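Local coordinates for protein inorganic pyrophosphatase (PDB 3LD3) that probably hydrolyses inorganic pyrophosphate to two phosphate ions with the help of magnesium, working as a homohexamer, at residues A[34-46]-A[95-109]. Sequence-based numbering, arbitrary orientation.
Sequences PEEVNVVIEVSQD and VLARFPVMPGAVICV
Gln-45 reaches across to Ala-97 with its terminal amide and grips both polar atoms of that residue's backbone. OE1 accepts from Ala-97 N, 3.2 Å away, on an in-plane lone pair, while NE2 gives a hydrogen to Ala-97 O at 2.9 Å from above the carbonyl plane. The long side chain, CG anti to the backbone N (chi1 -168°) and extended beyond, carries the amide there, and a donor and an acceptor side by side suit a residue offering both N-H and C=O. The shorter Ser-44 suits a closer target: OG donates to Val-101 O at 2.7 Å, likewise from above the carbonyl plane, and Pro-103 CD lies 3.3 Å from the same OG. On strand 37-41, Ile-41 crosses Val-101 at about a right angle, CG1 to CG1 3.8 Å, and sends CD1 to Ile-107 CG2. Branched, compact valines fill the same face farther along, where Val-39 CG2 meets Val-109 CG2 at 3.5 Å. Backbone bonds pair strand 37-41 antiparallel with 106-109, and Gly-104, whose positive phi favours glycine, is third in the type II turn Met-102 to Ala-105 leading into the latter. Glu-42 and Val-43 form a classic beta bulge opposite Tyr-77, a predicted substrate-binding residue, within the curled beta-sheet core of the family I pyrophosphatase fold.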
loop_
_atom_site.group_PDB
_atom_site.type_symbol
_atom_site.label_atom_id
_atom_site.label_comp_id
_atom_site.label_asym_id
_atom_site.label_seq_id
_atom_site.Cartn_x
_atom_site.Cartn_y
_atom_site.Cartn_z
ATOM N N PRO A 34 10.952 30.162 -16.259
ATOM C CA PRO A 34 10.773 29.584 -14.941
ATOM C C PRO A 34 9.332 29.585 -14.417
ATOM O O PRO A 34 9.112 29.180 -13.283
ATOM C CB PRO A 34 11.653 30.503 -14.068
ATOM C CG PRO A 34 11.451 31.830 -14.689
ATOM C CD PRO A 34 11.382 31.573 -16.174
ATOM N N GLU A 35 8.361 30.043 -15.201
ATOM C CA GLU A 35 6.960 30.122 -14.759
ATOM C C GLU A 35 6.357 28.727 -14.536
ATOM O O GLU A 35 5.599 28.515 -13.603
ATOM C CB GLU A 35 6.103 30.898 -15.761
ATOM C CG GLU A 35 6.613 32.313 -16.061
ATOM C CD GLU A 35 6.608 33.201 -14.835
ATOM O OE1 GLU A 35 5.661 33.103 -14.022
ATOM O OE2 GLU A 35 7.549 34.013 -14.695
ATOM N N GLU A 36 6.681 27.807 -15.435
ATOM C CA GLU A 36 6.394 26.369 -15.258
ATOM C C GLU A 36 7.665 25.617 -15.630
ATOM O O GLU A 36 8.332 25.963 -16.609
ATOM C CB GLU A 36 5.221 25.909 -16.161
ATOM C CG GLU A 36 3.876 26.497 -15.753
ATOM C CD GLU A 36 2.727 26.218 -16.702
ATOM O OE1 GLU A 36 2.937 25.645 -17.774
ATOM O OE2 GLU A 36 1.597 26.635 -16.365
ATOM N N VAL A 37 7.985 24.576 -14.867
ATOM C CA VAL A 37 9.224 23.855 -15.072
ATOM C C VAL A 37 8.951 22.374 -14.997
ATOM O O VAL A 37 7.958 21.955 -14.381
ATOM C CB VAL A 37 10.315 24.235 -14.024
ATOM C CG1 VAL A 37 10.707 25.747 -14.147
ATOM C CG2 VAL A 37 9.840 23.972 -12.581
ATOM N N ASN A 38 9.834 21.603 -15.623
ATOM C CA ASN A 38 9.811 20.147 -15.525
ATOM C C ASN A 38 10.602 19.679 -14.309
ATOM O O ASN A 38 11.710 20.172 -14.034
ATOM C CB ASN A 38 10.425 19.509 -16.786
ATOM C CG ASN A 38 9.698 19.851 -18.043
ATOM O OD1 ASN A 38 8.485 20.083 -18.021
ATOM N ND2 ASN A 38 10.419 19.846 -19.196
ATOM N N VAL A 39 10.048 18.694 -13.601
ATOM C CA VAL A 39 10.706 18.071 -12.470
ATOM C C VAL A 39 10.690 16.565 -12.705
ATOM O O VAL A 39 9.638 15.996 -12.911
ATOM C CB VAL A 39 10.029 18.428 -11.129
ATOM C CG1 VAL A 39 10.730 17.711 -9.935
ATOM C CG2 VAL A 39 10.049 19.984 -10.931
ATOM N N VAL A 40 11.870 15.959 -12.641
ATOM C CA VAL A 40 12.028 14.504 -12.642
ATOM C C VAL A 40 11.976 14.074 -11.178
ATOM O O VAL A 40 12.837 14.482 -10.383
ATOM C CB VAL A 40 13.370 14.078 -13.279
ATOM C CG1 VAL A 40 13.585 12.548 -13.165
ATOM C CG2 VAL A 40 13.464 14.506 -14.717
ATOM N N ILE A 41 10.969 13.279 -10.824
ATOM C CA ILE A 41 10.746 12.832 -9.457
ATOM C C ILE A 41 11.751 11.748 -9.108
ATOM O O ILE A 41 11.988 10.813 -9.899
ATOM C CB ILE A 41 9.280 12.356 -9.224
ATOM C CG1 ILE A 41 8.290 13.489 -9.483
ATOM C CG2 ILE A 41 9.080 11.779 -7.796
ATOM C CD1 ILE A 41 8.579 14.773 -8.638
ATOM N N GLU A 42 12.373 11.919 -7.954
ATOM C CA GLU A 42 13.264 10.903 -7.371
ATOM C C GLU A 42 12.647 10.184 -6.190
ATOM O O GLU A 42 12.916 8.979 -6.000
ATOM C CB GLU A 42 14.598 11.550 -6.962
ATOM C CG GLU A 42 15.391 11.994 -8.209
ATOM C CD GLU A 42 16.609 12.811 -7.864
ATOM O OE1 GLU A 42 16.441 13.717 -7.037
ATOM O OE2 GLU A 42 17.695 12.546 -8.424
ATOM N N VAL A 43 11.887 10.896 -5.359
ATOM C CA VAL A 43 11.250 10.308 -4.192
ATOM C C VAL A 43 9.783 10.694 -4.153
ATOM O O VAL A 43 9.436 11.902 -4.243
ATOM C CB VAL A 43 11.933 10.748 -2.840
ATOM C CG1 VAL A 43 11.229 10.108 -1.633
ATOM C CG2 VAL A 43 13.419 10.372 -2.825
ATOM N N SER A 44 8.921 9.703 -3.977
ATOM C CA SER A 44 7.489 9.932 -3.922
ATOM C C SER A 44 7.060 10.514 -2.582
ATOM O O SER A 44 7.587 10.149 -1.533
ATOM C CB SER A 44 6.723 8.627 -4.120
ATOM O OG SER A 44 7.023 8.022 -5.359
ATOM N N GLN A 45 6.038 11.362 -2.626
ATOM C CA GLN A 45 5.404 11.866 -1.433
ATOM C C GLN A 45 4.918 10.733 -0.531
ATOM O O GLN A 45 4.408 9.713 -0.992
ATOM C CB GLN A 45 4.209 12.709 -1.872
ATOM C CG GLN A 45 3.547 13.548 -0.875
ATOM C CD GLN A 45 2.541 14.428 -1.642
ATOM O OE1 GLN A 45 2.883 15.519 -2.079
ATOM N NE2 GLN A 45 1.380 13.825 -1.990
ATOM N N ASP A 46 5.151 10.892 0.769
ATOM C CA ASP A 46 4.616 9.994 1.765
ATOM C C ASP A 46 5.154 8.567 1.664
ATOM O O ASP A 46 4.462 7.639 2.046
ATOM C CB ASP A 46 3.082 9.998 1.705
ATOM C CG ASP A 46 2.495 11.381 1.989
ATOM O OD1 ASP A 46 3.182 12.215 2.610
ATOM O OD2 ASP A 46 1.356 11.681 1.548
ATOM N N VAL A 95 7.515 18.885 -4.816
ATOM C CA VAL A 95 6.255 19.018 -5.576
ATOM C C VAL A 95 5.086 18.474 -4.746
ATOM O O VAL A 95 4.947 17.272 -4.539
ATOM C CB VAL A 95 6.338 18.272 -6.944
ATOM C CG1 VAL A 95 5.026 18.455 -7.713
ATOM C CG2 VAL A 95 7.496 18.742 -7.748
ATOM N N LEU A 96 4.263 19.368 -4.223
ATOM C CA LEU A 96 3.079 18.989 -3.492
ATOM C C LEU A 96 2.052 18.535 -4.497
ATOM O O LEU A 96 1.850 19.210 -5.491
ATOM C CB LEU A 96 2.548 20.186 -2.679
ATOM C CG LEU A 96 1.248 19.930 -1.910
ATOM C CD1 LEU A 96 1.342 18.810 -0.874
ATOM C CD2 LEU A 96 0.821 21.293 -1.292
ATOM N N ALA A 97 1.430 17.382 -4.280
ATOM C CA ALA A 97 0.360 16.865 -5.156
ATOM C C ALA A 97 -0.659 16.071 -4.366
ATOM O O ALA A 97 -0.432 15.750 -3.196
ATOM C CB ALA A 97 0.935 16.001 -6.303
ATOM N N ARG A 98 -1.793 15.746 -4.986
ATOM C CA ARG A 98 -2.868 15.049 -4.291
ATOM C C ARG A 98 -2.533 13.586 -4.047
ATOM O O ARG A 98 -3.057 12.967 -3.114
ATOM C CB ARG A 98 -4.201 15.181 -5.039
ATOM C CG ARG A 98 -4.792 16.565 -5.004
ATOM C CD ARG A 98 -6.241 16.594 -5.509
ATOM N NE ARG A 98 -6.375 16.207 -6.921
ATOM C CZ ARG A 98 -7.057 15.147 -7.368
ATOM N NH1 ARG A 98 -7.652 14.302 -6.526
ATOM N NH2 ARG A 98 -7.124 14.937 -8.661
ATOM N N PHE A 99 -1.659 13.033 -4.894
ATOM C CA PHE A 99 -1.213 11.648 -4.785
ATOM C C PHE A 99 0.267 11.576 -5.062
ATOM O O PHE A 99 0.798 12.462 -5.663
ATOM C CB PHE A 99 -1.968 10.757 -5.771
ATOM C CG PHE A 99 -3.415 10.699 -5.497
ATOM C CD1 PHE A 99 -3.888 9.954 -4.429
ATOM C CD2 PHE A 99 -4.309 11.436 -6.252
ATOM C CE1 PHE A 99 -5.240 9.927 -4.129
ATOM C CE2 PHE A 99 -5.679 11.385 -5.963
ATOM C CZ PHE A 99 -6.125 10.648 -4.882
ATOM N N PRO A 100 0.945 10.506 -4.622
ATOM C CA PRO A 100 2.366 10.324 -4.906
ATOM C C PRO A 100 2.602 10.123 -6.380
ATOM O O PRO A 100 1.768 9.502 -7.056
ATOM C CB PRO A 100 2.719 9.063 -4.132
ATOM C CG PRO A 100 1.681 8.954 -3.129
ATOM C CD PRO A 100 0.448 9.452 -3.737
ATOM N N VAL A 101 3.739 10.601 -6.859
ATOM C CA VAL A 101 4.178 10.407 -8.219
ATOM C C VAL A 101 5.401 9.485 -8.171
ATOM O O VAL A 101 6.339 9.704 -7.375
ATOM C CB VAL A 101 4.561 11.752 -8.856
ATOM C CG1 VAL A 101 5.137 11.568 -10.266
ATOM C CG2 VAL A 101 3.351 12.758 -8.867
ATOM N N MET A 102 5.436 8.495 -9.040
ATOM C CA MET A 102 6.469 7.505 -8.975
ATOM C C MET A 102 7.838 8.049 -9.376
ATOM O O MET A 102 7.953 8.923 -10.249
ATOM C CB MET A 102 6.102 6.307 -9.846
ATOM C CG MET A 102 6.198 6.556 -11.266
ATOM S SD MET A 102 5.745 5.019 -12.190
ATOM C CE MET A 102 6.873 3.858 -11.796
ATOM N N PRO A 103 8.901 7.505 -8.766
ATOM C CA PRO A 103 10.236 7.951 -9.172
ATOM C C PRO A 103 10.477 7.668 -10.629
ATOM O O PRO A 103 10.067 6.604 -11.149
ATOM C CB PRO A 103 11.185 7.137 -8.281
ATOM C CG PRO A 103 10.368 6.798 -7.101
ATOM C CD PRO A 103 8.952 6.624 -7.598
ATOM N N GLY A 104 11.117 8.610 -11.289
ATOM C CA GLY A 104 11.411 8.518 -12.689
ATOM C C GLY A 104 10.379 9.180 -13.593
ATOM O O GLY A 104 10.668 9.435 -14.773
ATOM N N ALA A 105 9.183 9.461 -13.071
ATOM C CA ALA A 105 8.203 10.232 -13.834
ATOM C C ALA A 105 8.554 11.725 -13.841
ATOM O O ALA A 105 9.169 12.230 -12.925
ATOM C CB ALA A 105 6.815 10.037 -13.289
ATOM N N VAL A 106 8.133 12.397 -14.885
ATOM C CA VAL A 106 8.380 13.824 -15.080
ATOM C C VAL A 106 7.060 14.539 -14.904
ATOM O O VAL A 106 6.016 14.095 -15.410
ATOM C CB VAL A 106 8.934 14.147 -16.462
ATOM C CG1 VAL A 106 9.411 15.627 -16.501
ATOM C CG2 VAL A 106 10.060 13.184 -16.840
ATOM N N ILE A 107 7.078 15.659 -14.191
ATOM C CA ILE A 107 5.845 16.428 -14.000
ATOM C C ILE A 107 6.127 17.911 -14.203
ATOM O O ILE A 107 7.177 18.405 -13.807
ATOM C CB ILE A 107 5.201 16.131 -12.617
ATOM C CG1 ILE A 107 3.871 16.886 -12.412
ATOM C CG2 ILE A 107 6.178 16.434 -11.436
ATOM C CD1 ILE A 107 3.137 16.497 -11.134
ATOM N N CYS A 108 5.176 18.585 -14.849
ATOM C CA CYS A 108 5.198 20.014 -15.107
ATOM C C CYS A 108 4.579 20.751 -13.920
ATOM O O CYS A 108 3.428 20.501 -13.521
ATOM C CB CYS A 108 4.479 20.318 -16.423
ATOM S SG CYS A 108 4.561 22.067 -16.867
ATOM N N VAL A 109 5.357 21.661 -13.335
ATOM C CA VAL A 109 4.973 22.300 -12.091
ATOM C C VAL A 109 5.189 23.815 -12.129
ATOM O O VAL A 109 5.931 24.331 -12.956
ATOM C CB VAL A 109 5.766 21.719 -10.886
ATOM C CG1 VAL A 109 5.658 20.132 -10.890
ATOM C CG2 VAL A 109 7.265 22.144 -10.949
#